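Local coordinates for flavodoxin (Bacillus cereus, PDB 6FSG), which binds flavin mononucleotide and probably serves as a low-potential electron donor to a number of redox enzymes, at residues L3-A8 / H20-I25; T14-D19 / L125-E130; E33-D36 / S40-A43. All blocks are in the same frame, centred on the assembly; numbering follows the deposited sequence.

Overall arrangement
Contacts 1 and 2 lie on one face of the five-stranded parallel sheet of a flavodoxin fold (order 2-1-3-4-5), contact 3 on the other. Contacts 1 and 2, with centres about 12 Å apart, share helix 13-26: contact 1 seats its later turns on strand 2-7, and contact 2 joins its FMN-binding start to the approach to helix 129-144. Contact 3 follows contact 1 along the chain, its centre about 11 Å away, and uses the neighbouring edge strand 31-36; it lies within the long span of chain closed by contact 2, their centres about 20 Å apart. The same helix thus combines a buried anchorage against the sheet with a phosphate-binding end beside the cofactor.

Contact 1: L3-A8 / H20-I25; sequences LVMIFA and HIAGVI
Met5 and Leu3 meet Ile21, Ala22 and Ile25 without a flat group among them; the nearest ring on the strand, that of Phe7, has Ala18 of helix 13-26 over one face and Asp36 over the other, with Val34 and Glu15 towards its edges. What joins 3-8 to 20-25 is therefore aliphatic throughout. Met5 spans most of the gap: with CG anti to its backbone N (chi1 179°) the chain runs straight out from the sheet, and a bend at chi3 (-73°) turns the terminal methyl into the helix. There CE touches Ile21 CG2 at 3.6 Å, the two side chains crossing at about a right angle, and also lies 4.2 Å from Ala22 CB. Two residues back on the strand, Leu3 offers a single branch, its CD1 resting 3.7 Å from Ile25 CG2 as the side chains pass at a slant. Both isoleucines thus present their CG2 methyl to the sheet. Beyond them Ile21 also touches Cys135 and Phe138 of helix 129-144, while Ala22 packs on Val34. No hydrogen bond crosses the interface, and all five touching residues are buried. The helix segment runs nearly antiparallel to the strand, at 169° and with axes 10.6 Å apart, as befits the connecting helix of the beta-alpha-beta crossover 2-7, 13-26, 31-36 in the flavodoxin fold.

Contact 2: T14-D19 / L125-E130; sequences TEEMAD and LTPEDE. With FMN (flavin mononucleotide), chain B.
Met17 and Pro127 meet at a slant, each leading with its CG atom, 4.0 Å apart. Methionine CG lies beside its own backbone N and anti to the carbonyl carbon (chi1 -65°), which brings this methylene, rather than the sulfur, up to the outer corner of the proline ring; the side chain also packs against Phe88, Leu121 and Val123 of the sheet. One residue earlier on the helix, Glu16 stretches beyond CG across the surface, and in the conformer described its OE2 comes within 3.9 Å of Thr126 CG2. This is a van der Waals touch at the exposed rim. Thr126 turns its hydroxyl elsewhere, OG1 being hydrogen-bonded to Asn13 OD1. The contact thereby joins the segment leading into helix 129-144 to the first turns of helix 13-26, where the phosphate-binding loop of flavodoxins ends. Thr14 grips the FMN phosphate twice through the same oxygen: its backbone N donates to O1P at 2.8 Å, with an angle of 158° at the hydrogen, and its OG1 donates to O1P at 2.9 Å. Both donors can converge because OG1 is held close to the residue's own N. The hydroxyl is bonded to Ser90 N as well, a second-shell link that helps fix its rotation. Ser9, Ser11 and Asn13 bring further hydrogen bonds to the cofactor. Farther along the ribityl chain, Leu125 contributes one branch to the pocket, CD2 lying 3.6 Å from O3' and 3.7 Å from O4' of the FMN.

Contact 3: E33-D36 / S40-A43; sequences EVID and SPEA
Edge strand 31-36 of the flavodoxin sheet gives way to the connection that crosses over to strand 51-55, and here the early part of that connection, 40-43, folds back beside the strand's last residues. Ile35 and Pro41 carry the contact. The two side chains lie alongside each other but run opposite ways, and one methyl of Ile35, CG2, faces several carbons of the proline ring, at 3.9 Å from Pro41 CG and 4.0 Å from Pro41 CB. The isoleucine places that methyl anti to its backbone N; both residues also pack on strand 2-7, Ile35 against Val4 and Pro41 against Ile6. At the strand end Asp36 OD1 is hydrogen-bonded to Met38 N in an Asx turn, and Ser40 takes a left-handed backbone conformation (phi 60°, psi 50°) just before the proline. No hydrogen bond links the two segments, and the contact lies at the surface, with the side chain of Asp36 about 9 Å from the FMN. Besides the isoleucine methyl, the proline ring meets backbone: Pro41 CD rests 3.7 Å from Asp36 O.

Contact 1: L3-A8 / H20-I25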
ATOM      1  N   LEU A   3       6.508 -10.691  -3.924  1.00  5.56           N
ATOM      2  CA  LEU A   3       5.869  -9.418  -3.645  1.00  5.79           C
ATOM      3  C   LEU A   3       6.090  -9.012  -2.196  1.00  4.60           C
ATOM      4  O   LEU A   3       6.314  -9.846  -1.318  1.00  5.52           O
ATOM      5  CB  LEU A   3       4.363  -9.521  -3.911  1.00  6.59           C
ATOM      6  CG  LEU A   3       3.996 -10.122  -5.269  1.00 10.35           C
ATOM      7  CD1 LEU A   3       2.496 -10.303  -5.334  1.00 11.03           C
ATOM      8  CD2 LEU A   3       4.486  -9.296  -6.454  1.00 11.80           C
ATOM      9  N   VAL A   4       6.013  -7.708  -1.955  1.00  4.64           N
ATOM     10  CA  VAL A   4       6.080  -7.157  -0.608  1.00  4.39           C
ATOM     11  C   VAL A   4       4.930  -6.182  -0.403  1.00  4.42           C
ATOM     12  O   VAL A   4       4.570  -5.421  -1.309  1.00  5.11           O
ATOM     13  CB  VAL A   4       7.449  -6.493  -0.324  1.00  4.81           C
ATOM     14  CG1 VAL A   4       7.685  -5.269  -1.210  1.00  5.90           C
ATOM     15  CG2 VAL A   4       7.588  -6.146   1.173  1.00  6.05           C
ATOM     16  N   MET A   5       4.356  -6.215   0.798  1.00  4.08           N
ATOM     17  CA  MET A   5       3.348  -5.258   1.232  1.00  3.61           C
ATOM     18  C   MET A   5       3.831  -4.632   2.532  1.00  3.88           C
ATOM     19  O   MET A   5       4.178  -5.346   3.477  1.00  5.85           O
ATOM     20  CB  MET A   5       1.994  -5.944   1.474  1.00  4.67           C
ATOM     21  CG  MET A   5       0.892  -5.008   1.957  1.00  5.69           C
ATOM     22  SD  MET A   5      -0.658  -5.806   2.405  1.00  6.26           S
ATOM     23  CE  MET A   5      -1.308  -6.255   0.799  1.00  6.96           C
ATOM     24  N   ILE A   6       3.821  -3.306   2.597  0.56  4.55           N
ATOM     25  CA  ILE A   6       4.143  -2.594   3.827  0.56  4.28           C
ATOM     26  C   ILE A   6       2.965  -1.708   4.175  0.56  4.14           C
ATOM     27  O   ILE A   6       2.581  -0.834   3.386  0.56  2.79           O
ATOM     28  CB  ILE A   6       5.441  -1.784   3.715  0.56  5.16           C
ATOM     29  CG1 ILE A   6       6.600  -2.747   3.457  0.56  5.93           C
ATOM     30  CG2 ILE A   6       5.660  -0.957   4.981  0.56  6.60           C
ATOM     31  CD1 ILE A   6       7.883  -2.070   3.136  0.56  6.71           C
ATOM     32  N   PHE A   7       2.399  -1.918   5.354  1.00  3.98           N
ATOM     33  CA  PHE A   7       1.199  -1.200   5.767  1.00  4.37           C
ATOM     34  C   PHE A   7       1.385  -0.526   7.123  1.00  4.01           C
ATOM     35  O   PHE A   7       2.204  -0.941   7.953  1.00  4.41           O
ATOM     36  CB  PHE A   7      -0.052  -2.107   5.810  1.00  5.44           C
ATOM     37  CG  PHE A   7      -0.086  -2.999   7.006  1.00  4.93           C
ATOM     38  CD1 PHE A   7       0.580  -4.216   7.000  1.00  5.97           C
ATOM     39  CD2 PHE A   7      -0.735  -2.598   8.162  1.00  5.96           C
ATOM     40  CE1 PHE A   7       0.588  -5.029   8.131  1.00  7.00           C
ATOM     41  CE2 PHE A   7      -0.740  -3.402   9.283  1.00  7.11           C
ATOM     42  CZ  PHE A   7      -0.079  -4.619   9.273  1.00  7.89           C
ATOM     43  N   ALA A   8       0.588   0.525   7.326  1.00  4.14           N
ATOM     44  CA  ALA A   8       0.463   1.205   8.606  1.00  4.14           C
ATOM     45  C   ALA A   8      -0.989   1.165   9.050  1.00  4.71           C
ATOM     46  O   ALA A   8      -1.891   1.436   8.251  1.00  4.44           O
ATOM     47  CB  ALA A   8       0.878   2.665   8.483  1.00  5.38           C
ATOM     48  N   HIS A  20      -6.905  -8.830   3.912  0.65  4.36           N
ATOM     49  CA  HIS A  20      -7.734  -9.310   2.806  0.65  4.54           C
ATOM     50  C   HIS A  20      -6.937  -9.346   1.502  0.65  4.49           C
ATOM     51  O   HIS A  20      -6.906 -10.364   0.801  0.65  5.16           O
ATOM     52  CB  HIS A  20      -8.969  -8.418   2.603  0.65  4.76           C
ATOM     53  CG  HIS A  20     -10.067  -8.620   3.608  0.65  5.33           C
ATOM     54  ND1 HIS A  20     -10.609  -9.853   3.900  0.65  5.90           N
ATOM     55  CD2 HIS A  20     -10.752  -7.724   4.359  0.65  4.90           C
ATOM     56  CE1 HIS A  20     -11.557  -9.712   4.810  0.65  5.64           C
ATOM     57  NE2 HIS A  20     -11.665  -8.429   5.104  0.65  4.96           N
ATOM     58  N   ILE A  21      -6.324  -8.216   1.133  1.00  5.43           N
ATOM     59  CA  ILE A  21      -5.580  -8.146  -0.122  1.00  4.04           C
ATOM     60  C   ILE A  21      -4.500  -9.221  -0.167  1.00  4.17           C
ATOM     61  O   ILE A  21      -4.332  -9.915  -1.177  1.00  4.51           O
ATOM     62  CB  ILE A  21      -5.004  -6.730  -0.317  1.00  4.45           C
ATOM     63  CG1 ILE A  21      -6.131  -5.702  -0.476  1.00  5.00           C
ATOM     64  CG2 ILE A  21      -4.052  -6.669  -1.510  1.00  5.28           C
ATOM     65  CD1 ILE A  21      -5.677  -4.252  -0.311  1.00  5.39           C
ATOM     66  N   ALA A  22      -3.742  -9.373   0.924  1.00  4.37           N
ATOM     67  CA  ALA A  22      -2.678 -10.374   0.944  1.00  5.51           C
ATOM     68  C   ALA A  22      -3.242 -11.793   0.875  1.00  5.69           C
ATOM     69  O   ALA A  22      -2.677 -12.658   0.191  1.00  5.47           O
ATOM     70  CB  ALA A  22      -1.830 -10.187   2.199  1.00  6.03           C
ATOM     71  N   GLY A  23      -4.356 -12.049   1.569  1.00  4.69           N
ATOM     72  CA  GLY A  23      -4.944 -13.381   1.548  1.00  4.45           C
ATOM     73  C   GLY A  23      -5.407 -13.785   0.162  1.00  5.14           C
ATOM     74  O   GLY A  23      -5.261 -14.939  -0.240  1.00  6.47           O
ATOM     75  N   VAL A  24      -5.960 -12.832  -0.590  1.00  4.50           N
ATOM     76  CA  VAL A  24      -6.350 -13.080  -1.975  1.00  5.34           C
ATOM     77  C   VAL A  24      -5.121 -13.375  -2.830  1.00  4.23           C
ATOM     78  O   VAL A  24      -5.094 -14.348  -3.589  1.00  4.36           O
ATOM     79  CB  VAL A  24      -7.161 -11.887  -2.519  1.00  5.77           C
ATOM     80  CG1 VAL A  24      -7.338 -11.991  -4.020  1.00  7.08           C
ATOM     81  CG2 VAL A  24      -8.490 -11.794  -1.785  1.00  6.51           C
ATOM     82  N   ILE A  25      -4.079 -12.545  -2.714  1.00  5.32           N
ATOM     83  CA  ILE A  25      -2.875 -12.755  -3.518  1.00  4.72           C
ATOM     84  C   ILE A  25      -2.241 -14.106  -3.202  1.00  5.25           C
ATOM     85  O   ILE A  25      -1.724 -14.783  -4.104  1.00  5.45           O
ATOM     86  CB  ILE A  25      -1.901 -11.567  -3.334  1.00  5.03           C
ATOM     87  CG1 ILE A  25      -2.485 -10.284  -3.947  1.00  5.14           C
ATOM     88  CG2 ILE A  25      -0.527 -11.869  -3.919  1.00  5.83           C
ATOM     89  CD1 ILE A  25      -1.673  -9.052  -3.706  1.00  6.69           C
TER

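Contact 2: T14-D19 / L125-E130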
ATOM      1  N   THR A  14      -6.900  -0.149   8.189  1.00  3.93           N
ATOM      2  CA  THR A  14      -5.967  -0.430   7.094  1.00  3.18           C
ATOM      3  C   THR A  14      -5.383  -1.832   7.218  1.00  3.54           C
ATOM      4  O   THR A  14      -5.137  -2.491   6.200  1.00  3.91           O
ATOM      5  CB  THR A  14      -4.866   0.643   7.047  1.00  3.45           C
ATOM      6  OG1 THR A  14      -5.459   1.944   6.943  1.00  4.56           O
ATOM      7  CG2 THR A  14      -3.932   0.472   5.856  1.00  4.94           C
ATOM      8  N   GLU A  15      -5.178  -2.324   8.440  0.53  3.56           N
ATOM      9  CA  GLU A  15      -4.695  -3.695   8.595  0.53  4.79           C
ATOM     10  C   GLU A  15      -5.726  -4.720   8.118  0.53  4.59           C
ATOM     11  O   GLU A  15      -5.364  -5.744   7.519  0.53  4.26           O
ATOM     12  CB  GLU A  15      -4.285  -3.960  10.044  0.53  5.99           C
ATOM     13  CG  GLU A  15      -3.652  -5.333  10.264  0.53  8.43           C
ATOM     14  CD  GLU A  15      -2.795  -5.400  11.519  0.53 10.09           C
ATOM     15  OE1 GLU A  15      -2.713  -4.391  12.255  0.53 10.50           O
ATOM     16  OE2 GLU A  15      -2.185  -6.461  11.758  0.53 11.81           O
ATOM     17  N   GLU A  16      -7.014  -4.485   8.386  0.53  5.11           N
ATOM     18  CA  GLU A  16      -8.041  -5.369   7.841  0.53  5.21           C
ATOM     19  C   GLU A  16      -7.933  -5.433   6.318  0.53  4.35           C
ATOM     20  O   GLU A  16      -7.960  -6.517   5.720  0.53  4.64           O
ATOM     21  CB  GLU A  16      -9.436  -4.902   8.266  0.53  7.38           C
ATOM     22  CG  GLU A  16      -9.808  -5.160   9.728  0.53 10.20           C
ATOM     23  CD  GLU A  16     -11.308  -5.052   9.962  0.53 12.26           C
ATOM     24  OE1 GLU A  16     -12.071  -5.452   9.061  0.53 13.90           O
ATOM     25  OE2 GLU A  16     -11.725  -4.577  11.040  0.53 13.08           O
ATOM     26  N   MET A  17      -7.809  -4.267   5.673  1.00  4.29           N
ATOM     27  CA  MET A  17      -7.657  -4.231   4.222  1.00  3.82           C
ATOM     28  C   MET A  17      -6.420  -5.008   3.781  1.00  3.71           C
ATOM     29  O   MET A  17      -6.478  -5.813   2.842  1.00  4.13           O
ATOM     30  CB  MET A  17      -7.560  -2.784   3.737  1.00  4.52           C
ATOM     31  CG  MET A  17      -8.816  -1.943   3.961  1.00  4.51           C
ATOM     32  SD  MET A  17      -8.575  -0.199   3.544  1.00  5.21           S
ATOM     33  CE  MET A  17      -8.509  -0.319   1.746  1.00  6.48           C
ATOM     34  N   ALA A  18      -5.289  -4.780   4.460  1.00  3.41           N
ATOM     35  CA  ALA A  18      -4.036  -5.437   4.103  1.00  4.17           C
ATOM     36  C   ALA A  18      -4.170  -6.952   4.150  1.00  4.09           C
ATOM     37  O   ALA A  18      -3.710  -7.660   3.243  1.00  4.74           O
ATOM     38  CB  ALA A  18      -2.946  -4.980   5.073  1.00  4.52           C
ATOM     39  N   ASP A  19      -4.792  -7.466   5.215  1.00  3.76           N
ATOM     40  CA  ASP A  19      -4.927  -8.906   5.374  1.00  5.10           C
ATOM     41  C   ASP A  19      -5.809  -9.510   4.285  1.00  5.04           C
ATOM     42  O   ASP A  19      -5.523 -10.608   3.800  1.00  5.10           O
ATOM     43  CB  ASP A  19      -5.460  -9.248   6.763  1.00  8.05           C
ATOM     44  CG  ASP A  19      -4.456  -8.961   7.865  1.00  9.29           C
ATOM     45  OD1 ASP A  19      -3.252  -8.840   7.566  1.00 10.04           O
ATOM     46  OD2 ASP A  19      -4.875  -8.867   9.033  1.00  9.90           O
ATOM     47  N   LEU A 125     -13.199   4.506   6.921  1.00  6.25           N
ATOM     48  CA  LEU A 125     -13.145   3.886   8.257  1.00  6.13           C
ATOM     49  C   LEU A 125     -13.135   2.361   8.126  1.00  5.96           C
ATOM     50  O   LEU A 125     -12.283   1.811   7.412  1.00  5.99           O
ATOM     51  CB  LEU A 125     -14.247   4.469   9.133  1.00  5.43           C
ATOM     52  CG  LEU A 125     -14.122   5.960   9.425  1.00  6.64           C
ATOM     53  CD1 LEU A 125     -15.322   6.440  10.263  1.00  7.32           C
ATOM     54  CD2 LEU A 125     -12.800   6.258  10.123  1.00  7.91           C
ATOM     55  N   THR A 126     -14.006   1.637   8.836  1.00  6.17           N
ATOM     56  CA  THR A 126     -13.961   0.177   8.831  1.00  7.27           C
ATOM     57  C   THR A 126     -14.648  -0.359   7.579  1.00  7.39           C
ATOM     58  O   THR A 126     -15.783   0.031   7.286  1.00  7.95           O
ATOM     59  CB  THR A 126     -14.645  -0.396  10.086  1.00  8.27           C
ATOM     60  OG1 THR A 126     -14.113   0.231  11.262  1.00  9.30           O
ATOM     61  CG2 THR A 126     -14.449  -1.914  10.200  1.00 10.12           C
ATOM     62  N   PRO A 127     -14.009  -1.263   6.837  1.00  8.30           N
ATOM     63  CA  PRO A 127     -14.642  -1.812   5.633  1.00  8.90           C
ATOM     64  C   PRO A 127     -15.979  -2.467   5.944  1.00  9.79           C
ATOM     65  O   PRO A 127     -16.119  -3.194   6.927  1.00 10.95           O
ATOM     66  CB  PRO A 127     -13.634  -2.863   5.151  1.00 10.31           C
ATOM     67  CG  PRO A 127     -12.339  -2.448   5.699  1.00  9.42           C
ATOM     68  CD  PRO A 127     -12.616  -1.718   6.990  1.00  8.30           C
ATOM     69  N   GLU A 128     -16.962  -2.215   5.084  1.00 10.42           N
ATOM     70  CA  GLU A 128     -18.198  -2.985   5.051  1.00 11.64           C
ATOM     71  C   GLU A 128     -18.088  -4.012   3.924  1.00 10.70           C
ATOM     72  O   GLU A 128     -17.049  -4.135   3.273  1.00  9.43           O
ATOM     73  CB  GLU A 128     -19.421  -2.080   4.916  1.00 14.60           C
ATOM     74  CG  GLU A 128     -19.794  -1.379   6.224  1.00 18.45           C
ATOM     75  CD  GLU A 128     -21.226  -0.874   6.233  1.00 21.88           C
ATOM     76  OE1 GLU A 128     -21.548  -0.010   5.393  1.00 22.56           O
ATOM     77  OE2 GLU A 128     -22.032  -1.350   7.068  1.00 22.82           O
ATOM     78  N   ASP A 129     -19.169  -4.760   3.690  1.00 10.46           N
ATOM     79  CA  ASP A 129     -19.080  -5.888   2.769  1.00 11.44           C
ATOM     80  C   ASP A 129     -18.594  -5.438   1.394  1.00 10.03           C
ATOM     81  O   ASP A 129     -17.755  -6.101   0.778  1.00  9.60           O
ATOM     82  CB  ASP A 129     -20.432  -6.596   2.648  1.00 14.45           C
ATOM     83  CG  ASP A 129     -20.877  -7.291   3.943  1.00 15.97           C
ATOM     84  OD1 ASP A 129     -20.161  -7.233   4.969  1.00 15.36           O
ATOM     85  OD2 ASP A 129     -21.960  -7.919   3.922  1.00 18.01           O
ATOM     86  N   GLU A 130     -19.123  -4.325   0.886  1.00 11.30           N
ATOM     87  CA  GLU A 130     -18.742  -3.866  -0.446  1.00 12.16           C
ATOM     88  C   GLU A 130     -17.274  -3.466  -0.491  1.00 10.11           C
ATOM     89  O   GLU A 130     -16.591  -3.716  -1.490  1.00 10.73           O
ATOM     90  CB  GLU A 130     -19.642  -2.702  -0.855  1.00 16.88           C
ATOM     91  CG  GLU A 130     -19.348  -2.096  -2.204  1.00 22.50           C
ATOM     92  CD  GLU A 130     -20.261  -0.911  -2.507  1.00 26.99           C
ATOM     93  OE1 GLU A 130     -21.278  -0.732  -1.793  1.00 28.31           O
ATOM     94  OE2 GLU A 130     -19.957  -0.154  -3.455  1.00 29.21           O
TER
HETATM   95  N1  FMN B1001      -8.202  10.797   7.556  1.00 11.30           N
HETATM   96  C2  FMN B1001      -8.165  11.407   6.339  1.00 10.48           C
HETATM   97  O2  FMN B1001      -8.690  10.797   5.411  1.00  8.41           O
HETATM   98  N3  FMN B1001      -7.511  12.623   6.187  1.00 11.23           N
HETATM   99  C4  FMN B1001      -6.837  13.230   7.232  1.00 12.38           C
HETATM  100  O4  FMN B1001      -6.257  14.318   7.017  1.00 13.27           O
HETATM  101  C4A FMN B1001      -6.874  12.574   8.486  1.00 11.37           C
HETATM  102  N5  FMN B1001      -6.245  13.076   9.616  1.00 14.01           N
HETATM  103  C5A FMN B1001      -6.300  12.396  10.827  1.00 13.27           C
HETATM  104  C6  FMN B1001      -5.707  12.929  11.980  1.00 14.31           C
HETATM  105  C7  FMN B1001      -5.804  12.278  13.214  1.00 15.18           C
HETATM  106  C7M FMN B1001      -5.142  12.866  14.442  1.00 16.52           C
HETATM  107  C8  FMN B1001      -6.556  11.097  13.279  1.00 15.24           C
HETATM  108  C8M FMN B1001      -6.732  10.347  14.568  1.00 15.03           C
HETATM  109  C9  FMN B1001      -7.182  10.590  12.145  1.00 13.32           C
HETATM  110  C9A FMN B1001      -7.058  11.229  10.924  1.00 12.00           C
HETATM  111  N10 FMN B1001      -7.655  10.678   9.808  1.00 10.70           N
HETATM  112  C10 FMN B1001      -7.574  11.367   8.619  1.00 10.82           C
HETATM  113  C1' FMN B1001      -8.511   9.433   9.890  1.00 10.45           C
HETATM  114  C2' FMN B1001      -7.808   8.082   9.861  1.00 10.00           C
HETATM  115  O2' FMN B1001      -6.992   7.973   8.723  1.00 10.24           O
HETATM  116  C3' FMN B1001      -8.913   7.015   9.837  1.00  9.81           C
HETATM  117  O3' FMN B1001      -9.455   6.919  11.130  1.00 10.10           O
HETATM  118  C4' FMN B1001      -8.467   5.607   9.419  1.00  8.44           C
HETATM  119  O4' FMN B1001      -9.567   4.697   9.435  1.00  6.78           O
HETATM  120  C5' FMN B1001      -7.383   5.048  10.328  1.00  8.23           C
HETATM  121  O5' FMN B1001      -6.938   3.849   9.721  1.00  6.43           O
HETATM  122  P   FMN B1001      -6.359   2.754  10.699  1.00  5.76           P
HETATM  123  O1P FMN B1001      -5.663   1.734   9.842  1.00  5.06           O
HETATM  124  O2P FMN B1001      -7.511   2.115  11.406  1.00  5.88           O
HETATM  125  O3P FMN B1001      -5.431   3.446  11.663  1.00  8.38           O

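Contact 3: E33-D36 / S40-A43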
ATOM      1  N   GLU A  33       5.256 -11.008   1.220  1.00  5.84           N
ATOM      2  CA  GLU A  33       5.702 -10.777   2.589  1.00  6.06           C
ATOM      3  C   GLU A  33       5.025  -9.501   3.074  1.00  4.99           C
ATOM      4  O   GLU A  33       5.215  -8.440   2.474  1.00  6.51           O
ATOM      5  CB  GLU A  33       7.225 -10.658   2.679  1.00  7.74           C
ATOM      6  CG  GLU A  33       7.698 -10.343   4.092  1.00 10.69           C
ATOM      7  CD  GLU A  33       9.152 -10.692   4.340  1.00 12.95           C
ATOM      8  OE1 GLU A  33       9.480 -11.033   5.497  1.00 14.31           O
ATOM      9  OE2 GLU A  33       9.967 -10.638   3.390  1.00 13.54           O
ATOM     10  N   VAL A  34       4.210  -9.618   4.124  1.00  5.04           N
ATOM     11  CA  VAL A  34       3.404  -8.522   4.657  1.00  4.71           C
ATOM     12  C   VAL A  34       4.113  -8.006   5.904  1.00  5.28           C
ATOM     13  O   VAL A  34       4.357  -8.773   6.843  1.00  6.63           O
ATOM     14  CB  VAL A  34       1.982  -8.995   5.007  1.00  5.97           C
ATOM     15  CG1 VAL A  34       1.153  -7.848   5.620  1.00  7.13           C
ATOM     16  CG2 VAL A  34       1.260  -9.569   3.792  1.00  7.70           C
ATOM     17  N   ILE A  35       4.457  -6.718   5.903  1.00  4.37           N
ATOM     18  CA  ILE A  35       5.251  -6.106   6.960  1.00  4.21           C
ATOM     19  C   ILE A  35       4.536  -4.866   7.484  1.00  4.69           C
ATOM     20  O   ILE A  35       4.179  -3.972   6.712  1.00  5.29           O
ATOM     21  CB  ILE A  35       6.649  -5.715   6.440  1.00  5.85           C
ATOM     22  CG1 ILE A  35       7.376  -6.909   5.814  1.00  7.24           C
ATOM     23  CG2 ILE A  35       7.473  -5.109   7.566  1.00  7.62           C
ATOM     24  CD1 ILE A  35       8.585  -6.501   5.015  1.00  7.53           C
ATOM     25  N   ASP A  36       4.373  -4.792   8.799  1.00  5.24           N
ATOM     26  CA  ASP A  36       3.861  -3.599   9.471  1.00  5.46           C
ATOM     27  C   ASP A  36       4.971  -2.553   9.572  1.00  4.44           C
ATOM     28  O   ASP A  36       6.101  -2.866   9.966  1.00  5.17           O
ATOM     29  CB  ASP A  36       3.400  -4.026  10.875  1.00  6.45           C
ATOM     30  CG  ASP A  36       2.590  -2.972  11.608  1.00  5.99           C
ATOM     31  OD1 ASP A  36       2.841  -1.760  11.454  1.00  6.94           O
ATOM     32  OD2 ASP A  36       1.717  -3.379  12.397  1.00  8.13           O
ATOM     33  N   SER A  40       9.587  -1.371  11.434  1.00  9.95           N
ATOM     34  CA  SER A  40      10.703  -0.574  10.931  1.00  9.94           C
ATOM     35  C   SER A  40      11.459  -1.174   9.754  1.00  7.89           C
ATOM     36  O   SER A  40      12.694  -1.195   9.757  1.00  8.87           O
ATOM     37  CB  SER A  40      11.692  -0.244  12.061  1.00 13.51           C
ATOM     38  OG  SER A  40      11.074   0.576  13.036  1.00 16.21           O
ATOM     39  N   PRO A  41      10.768  -1.600   8.706  1.00  7.35           N
ATOM     40  CA  PRO A  41      11.481  -2.032   7.499  1.00  6.72           C
ATOM     41  C   PRO A  41      12.244  -0.880   6.854  1.00  8.10           C
ATOM     42  O   PRO A  41      11.799   0.269   6.860  1.00  9.75           O
ATOM     43  CB  PRO A  41      10.350  -2.524   6.587  1.00  7.02           C
ATOM     44  CG  PRO A  41       9.157  -1.690   7.017  1.00  8.27           C
ATOM     45  CD  PRO A  41       9.304  -1.584   8.516  1.00  7.31           C
ATOM     46  N   GLU A  42      13.401  -1.193   6.291  0.64  9.24           N
ATOM     47  CA  GLU A  42      14.147  -0.202   5.527  0.64 10.47           C
ATOM     48  C   GLU A  42      13.655  -0.165   4.083  0.64  8.51           C
ATOM     49  O   GLU A  42      13.352  -1.205   3.486  0.64  8.67           O
ATOM     50  CB  GLU A  42      15.647  -0.484   5.586  0.64 12.91           C
ATOM     51  CG  GLU A  42      16.062  -1.853   5.119  0.64 12.10           C
ATOM     52  CD  GLU A  42      17.555  -2.079   5.279  0.64 13.74           C
ATOM     53  OE1 GLU A  42      18.221  -1.240   5.920  0.64 15.58           O
ATOM     54  OE2 GLU A  42      18.063  -3.095   4.765  0.64 13.71           O
ATOM     55  N   ALA A  43      13.572   1.052   3.527  1.00  8.30           N
ATOM     56  CA  ALA A  43      13.026   1.222   2.186  1.00  8.33           C
ATOM     57  C   ALA A  43      13.811   0.450   1.132  1.00  7.65           C
ATOM     58  O   ALA A  43      13.241   0.075   0.100  1.00  7.48           O
ATOM     59  CB  ALA A  43      12.941   2.706   1.819  1.00  8.77           C
TER